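PDB 6EXS: peptide ABC transporter permease from Staphylococcus hominis, which is a proton-coupled oligopeptide transporter (POT) family member of the major facilitator superfamily that probably carries thioalcohol-conjugated peptides, precursors of axillary malodour, across the membrane. Local coordinates for residues A[164-169]-A[335-340]; A[302-307]-A[461-466]. All blocks are in the same frame, centred on the assembly; numbering follows the deposited sequence.

Contact 1 of 2, residues A[164-169]-A[335-340]; sequences ISPIIL and FQSINP. With C3H (2-[[(2~{R})-2-azanyl-3-[(3~{S})-3-methyl-1-oxidanyl-hexan-3-yl]sulfanyl-propanoyl]amino]ethanoic acid), chain O.
Gln336 and Ser337 bring their side chains against the pyrrolidine ring of Pro166, joining the turn before helix 338-357 to the kinked helix 147-174. The first residue of that turn, Phe335, packs its ring against those of Phe330 and Tyr403, while its carbonyl faces the bound conjugate and accepts a hydrogen bond from the thioalcohol hydroxyl of C3H (C3H O to Phe335 O, 2.8 Å). Gln336 meets the proline through its first methylene, CB, 4.0 Å from Pro166 CG, the two side chains crossing nearly at right angles. Beyond CB the chain bends away from the proline at chi2, and the backbone O of Gln336 takes the ligand's amino nitrogen, C3H N, at 3.0 Å. Ser337 is the residue of its segment most covered by 164-169. Set anti to its carbonyl carbon (chi1 -70°), Ser337 OG rests against the pyrrolidine ring, 3.4 Å from Pro166 CG; Ile167 CG1 flanks it at 3.8 Å. Its hydrogen bond, however, goes to Leu163 O, in the turn before the kink at Pro166, whose nitrogen has no N-H to bond back to the preceding turn. After Ile338, Asn339 donates its backbone N-H to the ligand hydroxyl (Asn339 N to C3H O, 3.0 Å, 163° at the hydrogen), and Pro340 CG lies 3.7 Å from C3H N. The hydroxyl of the conjugate is thus held as donor and acceptor by main-chain groups, which is consistent with its recognition by the main chain, while one serine hydroxyl fastens the binding turn to a helix distant in sequence.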
loop_
_atom_site.group_PDB
_atom_site.type_symbol
_atom_site.label_atom_id
_atom_site.label_comp_id
_atom_site.label_asym_id
_atom_site.label_seq_id
_atom_site.Cartn_x
_atom_site.Cartn_y
_atom_site.Cartn_z
ATOM N N ILE A 164 14.306 6.733 3.286
ATOM C CA ILE A 164 15.614 6.394 3.870
ATOM C C ILE A 164 16.036 4.911 3.681
ATOM O O ILE A 164 17.204 4.658 3.362
ATOM C CB ILE A 164 15.666 6.829 5.372
ATOM C CG1 ILE A 164 15.428 8.362 5.522
ATOM C CG2 ILE A 164 16.991 6.446 6.032
ATOM C CD1 ILE A 164 15.041 8.853 6.941
ATOM N N SER A 165 15.120 3.947 3.916
ATOM C CA SER A 165 15.442 2.517 3.860
ATOM C C SER A 165 16.038 2.022 2.516
ATOM O O SER A 165 17.036 1.311 2.609
ATOM C CB SER A 165 14.261 1.655 4.280
ATOM O OG SER A 165 13.102 1.873 3.494
ATOM N N PRO A 166 15.538 2.358 1.285
ATOM C CA PRO A 166 16.220 1.876 0.065
ATOM C C PRO A 166 17.649 2.429 -0.059
ATOM O O PRO A 166 18.549 1.692 -0.483
ATOM C CB PRO A 166 15.307 2.372 -1.067
ATOM C CG PRO A 166 13.977 2.626 -0.408
ATOM C CD PRO A 166 14.373 3.189 0.918
ATOM N N ILE A 167 17.868 3.697 0.380
ATOM C CA ILE A 167 19.184 4.352 0.395
ATOM C C ILE A 167 20.153 3.553 1.286
ATOM O O ILE A 167 21.289 3.311 0.866
ATOM C CB ILE A 167 19.087 5.863 0.777
ATOM C CG1 ILE A 167 18.269 6.659 -0.274
ATOM C CG2 ILE A 167 20.469 6.504 0.988
ATOM C CD1 ILE A 167 17.832 8.105 0.154
ATOM N N ILE A 168 19.685 3.085 2.469
ATOM C CA ILE A 168 20.503 2.305 3.421
ATOM C C ILE A 168 20.774 0.872 2.928
ATOM O O ILE A 168 21.900 0.380 3.065
ATOM C CB ILE A 168 19.913 2.339 4.870
ATOM C CG1 ILE A 168 20.067 3.761 5.480
ATOM C CG2 ILE A 168 20.548 1.265 5.791
ATOM C CD1 ILE A 168 19.487 3.962 6.847
ATOM N N LEU A 169 19.759 0.217 2.345
ATOM C CA LEU A 169 19.851 -1.175 1.925
ATOM C C LEU A 169 20.401 -1.390 0.516
ATOM O O LEU A 169 20.685 -2.537 0.159
ATOM C CB LEU A 169 18.513 -1.876 2.120
ATOM C CG LEU A 169 18.124 -1.995 3.597
ATOM C CD1 LEU A 169 16.687 -2.261 3.749
ATOM C CD2 LEU A 169 18.927 -3.063 4.313
ATOM N N PHE A 335 15.223 3.547 -6.896
ATOM C CA PHE A 335 14.018 3.838 -7.686
ATOM C C PHE A 335 12.785 3.933 -6.770
ATOM O O PHE A 335 11.844 4.637 -7.120
ATOM C CB PHE A 335 13.752 2.719 -8.702
ATOM C CG PHE A 335 14.549 2.762 -9.979
ATOM C CD1 PHE A 335 14.586 3.916 -10.759
ATOM C CD2 PHE A 335 15.184 1.623 -10.457
ATOM C CE1 PHE A 335 15.294 3.942 -11.962
ATOM C CE2 PHE A 335 15.882 1.648 -11.668
ATOM C CZ PHE A 335 15.942 2.809 -12.403
ATOM N N GLN A 336 12.795 3.210 -5.611
ATOM C CA GLN A 336 11.722 3.162 -4.592
ATOM C C GLN A 336 11.641 4.419 -3.708
ATOM O O GLN A 336 10.622 4.628 -3.038
ATOM C CB GLN A 336 11.878 1.923 -3.680
ATOM C CG GLN A 336 11.899 0.593 -4.398
ATOM C CD GLN A 336 10.667 0.429 -5.226
ATOM O OE1 GLN A 336 10.704 0.564 -6.452
ATOM N NE2 GLN A 336 9.539 0.198 -4.560
ATOM N N SER A 337 12.735 5.200 -3.669
ATOM C CA SER A 337 12.896 6.423 -2.892
ATOM C C SER A 337 12.368 7.660 -3.638
ATOM O O SER A 337 12.151 8.693 -2.991
ATOM C CB SER A 337 14.372 6.628 -2.528
ATOM O OG SER A 337 14.833 5.686 -1.570
ATOM N N ILE A 338 12.148 7.556 -4.981
ATOM C CA ILE A 338 11.698 8.682 -5.816
ATOM C C ILE A 338 10.322 9.229 -5.368
ATOM O O ILE A 338 10.214 10.412 -5.044
ATOM C CB ILE A 338 11.750 8.388 -7.346
ATOM C CG1 ILE A 338 13.187 8.000 -7.796
ATOM C CG2 ILE A 338 11.233 9.611 -8.147
ATOM C CD1 ILE A 338 13.308 7.423 -9.172
ATOM N N ASN A 339 9.294 8.377 -5.376
ATOM C CA ASN A 339 7.922 8.696 -4.988
ATOM C C ASN A 339 7.818 9.264 -3.537
ATOM O O ASN A 339 7.246 10.342 -3.402
ATOM C CB ASN A 339 7.027 7.480 -5.219
ATOM C CG ASN A 339 5.582 7.646 -4.912
ATOM O OD1 ASN A 339 5.193 7.588 -3.756
ATOM N ND2 ASN A 339 4.751 7.730 -5.949
ATOM N N PRO A 340 8.393 8.624 -2.473
ATOM C CA PRO A 340 8.327 9.235 -1.128
ATOM C C PRO A 340 9.052 10.581 -1.006
ATOM O O PRO A 340 8.589 11.432 -0.246
ATOM C CB PRO A 340 8.941 8.174 -0.209
ATOM C CG PRO A 340 9.041 6.932 -1.025
ATOM C CD PRO A 340 9.122 7.338 -2.438
HETATM O O2 C3H O . 3.966 4.475 1.274
HETATM C C11 C3H O . 4.218 5.476 0.703
HETATM O O3 C3H O . 3.417 6.481 0.640
HETATM C C10 C3H O . 5.469 5.723 -0.087
HETATM N N1 C3H O . 6.041 4.520 -0.642
HETATM C C9 C3H O . 5.643 4.037 -1.807
HETATM O O1 C3H O . 4.467 3.872 -2.095
HETATM C C8 C3H O . 6.682 3.695 -2.823
HETATM N N C3H O . 7.982 3.617 -2.172
HETATM C C7 C3H O . 6.391 2.338 -3.465
HETATM S S C3H O . 5.650 2.337 -5.120
HETATM C C3 C3H O . 6.834 3.017 -6.401
HETATM C C4 C3H O . 7.968 2.029 -6.491
HETATM C C5 C3H O . 7.220 4.434 -5.958
HETATM C C6 C3H O . 8.336 5.116 -6.718
HETATM O O C3H O . 9.424 5.413 -5.905
HETATM C C2 C3H O . 6.155 3.136 -7.763
HETATM C C1 C3H O . 6.048 4.545 -8.320
HETATM C C C3H O . 5.380 4.557 -9.667
#

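Contact 2 of 2, residues A[302-307]-A[461-466]; sequences QEQGSN and TNYFIF. With C3H (2-[[(2~{R})-2-azanyl-3-[(3~{S})-3-methyl-1-oxidanyl-hexan-3-yl]sulfanyl-propanoyl]amino]ethanoic acid), chain O.
Tyr463 reaches out from helix 460-479 so that its phenol end meets the amide of Gln304, the two side chains approaching from opposite directions. The hydroxyl donates to the amide oxygen, Tyr463 OH to Gln304 OE1, at 2.8 Å. The bond is not directed at a lone pair: the donor stands 60° out of the carbonyl plane, with a C=O...donor angle of 99°, and OE1 lies at the edge of the phenol ring, 3.4 Å from Tyr463 CE1. Tyr463 gets there with CG opposite its backbone N (chi1 171°), and Gln304 by running extended beyond CG. Two further partners steady the amide, since Tyr379 OH also binds OE1 and Asn448 OD1 takes NE2; a buried polar group is thereby satisfied at both ends. Gln304 sits where the helical path is interrupted: helix 279-302 gives way to a helically turned but irregularly bonded link before helix 309-316, a break in a membrane helix beside the ligand pocket, in the major facilitator superfamily fold of the POT family. Within the link, Ser306 OG donates to Glu303 O at 2.8 Å, and Gly305 N reaches back to Gln302 O. On the ligand side, Gln302 NE2 lies 3.3 Å from the sulfur, C3H S. Gly305 C is 3.3 Å from the branch methyl C3H C4, and the absence of a side chain on this glycine leaves room for C3H C2.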
loop_
_atom_site.group_PDB
_atom_site.type_symbol
_atom_site.label_atom_id
_atom_site.label_comp_id
_atom_site.label_asym_id
_atom_site.label_seq_id
_atom_site.Cartn_x
_atom_site.Cartn_y
_atom_site.Cartn_z
ATOM N N GLN A 302 0.928 3.041 -10.786
ATOM C CA GLN A 302 1.783 3.432 -9.658
ATOM C C GLN A 302 2.458 2.237 -8.937
ATOM O O GLN A 302 3.664 2.267 -8.731
ATOM C CB GLN A 302 1.013 4.317 -8.664
ATOM C CG GLN A 302 1.898 5.131 -7.724
ATOM C CD GLN A 302 2.450 4.345 -6.558
ATOM O OE1 GLN A 302 1.874 3.375 -6.079
ATOM N NE2 GLN A 302 3.580 4.770 -6.051
ATOM N N GLU A 303 1.697 1.201 -8.554
ATOM C CA GLU A 303 2.272 0.049 -7.849
ATOM C C GLU A 303 3.187 -0.828 -8.730
ATOM O O GLU A 303 3.854 -1.733 -8.211
ATOM C CB GLU A 303 1.189 -0.787 -7.168
ATOM C CG GLU A 303 0.500 -0.096 -6.000
ATOM C CD GLU A 303 1.257 -0.043 -4.687
ATOM O OE1 GLU A 303 2.450 -0.425 -4.656
ATOM O OE2 GLU A 303 0.647 0.385 -3.681
ATOM N N GLN A 304 3.265 -0.522 -10.039
ATOM C CA GLN A 304 4.138 -1.253 -10.952
ATOM C C GLN A 304 5.557 -0.706 -10.957
ATOM O O GLN A 304 6.439 -1.326 -11.543
ATOM C CB GLN A 304 3.556 -1.333 -12.363
ATOM C CG GLN A 304 2.663 -2.541 -12.587
ATOM C CD GLN A 304 1.963 -2.453 -13.920
ATOM O OE1 GLN A 304 2.589 -2.240 -14.968
ATOM N NE2 GLN A 304 0.644 -2.611 -13.912
ATOM N N GLY A 305 5.785 0.411 -10.275
ATOM C CA GLY A 305 7.123 0.970 -10.145
ATOM C C GLY A 305 7.998 0.164 -9.201
ATOM O O GLY A 305 9.211 0.394 -9.136
ATOM N N SER A 306 7.383 -0.768 -8.427
ATOM C CA SER A 306 8.079 -1.628 -7.464
ATOM C C SER A 306 8.519 -2.964 -8.053
ATOM O O SER A 306 9.342 -3.632 -7.440
ATOM C CB SER A 306 7.211 -1.870 -6.232
ATOM O OG SER A 306 5.965 -2.456 -6.576
ATOM N N ASN A 307 7.975 -3.363 -9.220
ATOM C CA ASN A 307 8.296 -4.660 -9.839
ATOM C C ASN A 307 8.480 -4.643 -11.371
ATOM O O ASN A 307 9.038 -5.592 -11.906
ATOM C CB ASN A 307 7.230 -5.707 -9.448
ATOM C CG ASN A 307 5.817 -5.410 -9.904
ATOM O OD1 ASN A 307 5.426 -4.266 -10.147
ATOM N ND2 ASN A 307 5.006 -6.436 -9.990
ATOM N N THR A 461 7.751 -2.790 -24.221
ATOM C CA THR A 461 7.431 -1.448 -24.737
ATOM C C THR A 461 5.966 -1.301 -25.143
ATOM O O THR A 461 5.357 -0.266 -24.857
ATOM C CB THR A 461 8.373 -1.035 -25.869
ATOM O OG1 THR A 461 8.462 -2.110 -26.804
ATOM C CG2 THR A 461 9.748 -0.661 -25.366
ATOM N N ASN A 462 5.403 -2.324 -25.819
ATOM C CA ASN A 462 4.001 -2.325 -26.240
ATOM C C ASN A 462 3.102 -2.398 -25.020
ATOM O O ASN A 462 2.026 -1.803 -25.038
ATOM C CB ASN A 462 3.698 -3.481 -27.187
ATOM C CG ASN A 462 4.485 -3.505 -28.476
ATOM O OD1 ASN A 462 5.254 -2.593 -28.809
ATOM N ND2 ASN A 462 4.304 -4.575 -29.233
ATOM N N TYR A 463 3.562 -3.096 -23.948
ATOM C CA TYR A 463 2.863 -3.224 -22.664
ATOM C C TYR A 463 2.682 -1.832 -21.995
ATOM O O TYR A 463 1.580 -1.524 -21.560
ATOM C CB TYR A 463 3.613 -4.218 -21.756
ATOM C CG TYR A 463 3.134 -4.284 -20.318
ATOM C CD1 TYR A 463 3.699 -3.470 -19.336
ATOM C CD2 TYR A 463 2.178 -5.220 -19.920
ATOM C CE1 TYR A 463 3.291 -3.551 -18.004
ATOM C CE2 TYR A 463 1.783 -5.329 -18.586
ATOM C CZ TYR A 463 2.332 -4.481 -17.635
ATOM O OH TYR A 463 1.953 -4.568 -16.321
ATOM N N PHE A 464 3.744 -1.003 -21.944
ATOM C CA PHE A 464 3.692 0.349 -21.381
ATOM C C PHE A 464 2.741 1.248 -22.182
ATOM O O PHE A 464 1.982 2.008 -21.577
ATOM C CB PHE A 464 5.092 1.000 -21.321
ATOM C CG PHE A 464 6.067 0.452 -20.301
ATOM C CD1 PHE A 464 5.738 0.410 -18.951
ATOM C CD2 PHE A 464 7.352 0.077 -20.676
ATOM C CE1 PHE A 464 6.650 -0.074 -18.009
ATOM C CE2 PHE A 464 8.269 -0.389 -19.729
ATOM C CZ PHE A 464 7.909 -0.473 -18.405
ATOM N N ILE A 465 2.766 1.143 -23.533
ATOM C CA ILE A 465 1.901 1.933 -24.411
ATOM C C ILE A 465 0.436 1.486 -24.264
ATOM O O ILE A 465 -0.431 2.343 -24.096
ATOM C CB ILE A 465 2.409 1.965 -25.889
ATOM C CG1 ILE A 465 3.835 2.562 -25.962
ATOM C CG2 ILE A 465 1.453 2.763 -26.808
ATOM C CD1 ILE A 465 4.673 2.108 -27.163
ATOM N N PHE A 466 0.171 0.161 -24.281
ATOM C CA PHE A 466 -1.178 -0.413 -24.138
ATOM C C PHE A 466 -1.838 -0.037 -22.799
ATOM O O PHE A 466 -2.984 0.413 -22.796
ATOM C CB PHE A 466 -1.168 -1.939 -24.375
ATOM C CG PHE A 466 -2.408 -2.692 -23.948
ATOM C CD1 PHE A 466 -3.601 -2.561 -24.653
ATOM C CD2 PHE A 466 -2.378 -3.552 -22.855
ATOM C CE1 PHE A 466 -4.749 -3.262 -24.255
ATOM C CE2 PHE A 466 -3.526 -4.252 -22.460
ATOM C CZ PHE A 466 -4.702 -4.104 -23.163
HETATM O O2 C3H O . 3.966 4.475 1.274
HETATM C C11 C3H O . 4.218 5.476 0.703
HETATM O O3 C3H O . 3.417 6.481 0.640
HETATM C C10 C3H O . 5.469 5.723 -0.087
HETATM N N1 C3H O . 6.041 4.520 -0.642
HETATM C C9 C3H O . 5.643 4.037 -1.807
HETATM O O1 C3H O . 4.467 3.872 -2.095
HETATM C C8 C3H O . 6.682 3.695 -2.823
HETATM N N C3H O . 7.982 3.617 -2.172
HETATM C C7 C3H O . 6.391 2.338 -3.465
HETATM S S C3H O . 5.650 2.337 -5.120
HETATM C C3 C3H O . 6.834 3.017 -6.401
HETATM C C4 C3H O . 7.968 2.029 -6.491
HETATM C C5 C3H O . 7.220 4.434 -5.958
HETATM C C6 C3H O . 8.336 5.116 -6.718
HETATM O O C3H O . 9.424 5.413 -5.905
HETATM C C2 C3H O . 6.155 3.136 -7.763
HETATM C C1 C3H O . 6.048 4.545 -8.320
HETATM C C C3H O . 5.380 4.557 -9.667
#

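Overall arrangement
Contact 2 is wholly buried, whereas contact 1, though mostly buried, includes Ile167 on the surface and has a monoolein lipid (OLC) about 4 Å from the side chain of Ser337. Contact 1 is mainly apolar across its interface, with proline against a serine and a methylene, and has the larger interface; contact 2 rests on one hydrogen bond between long side chains whose backbones stay far apart. Segments 335-340 and 302-307 border the same C3H molecule, their pocket residues lying on the irregular links and the helix ends beside them. The contact centres are 19 Å apart, but these segments touch where Gln336 packs on Ser306. Helices 147-174 and 460-479 thus lie behind two neighbouring parts of one binding site.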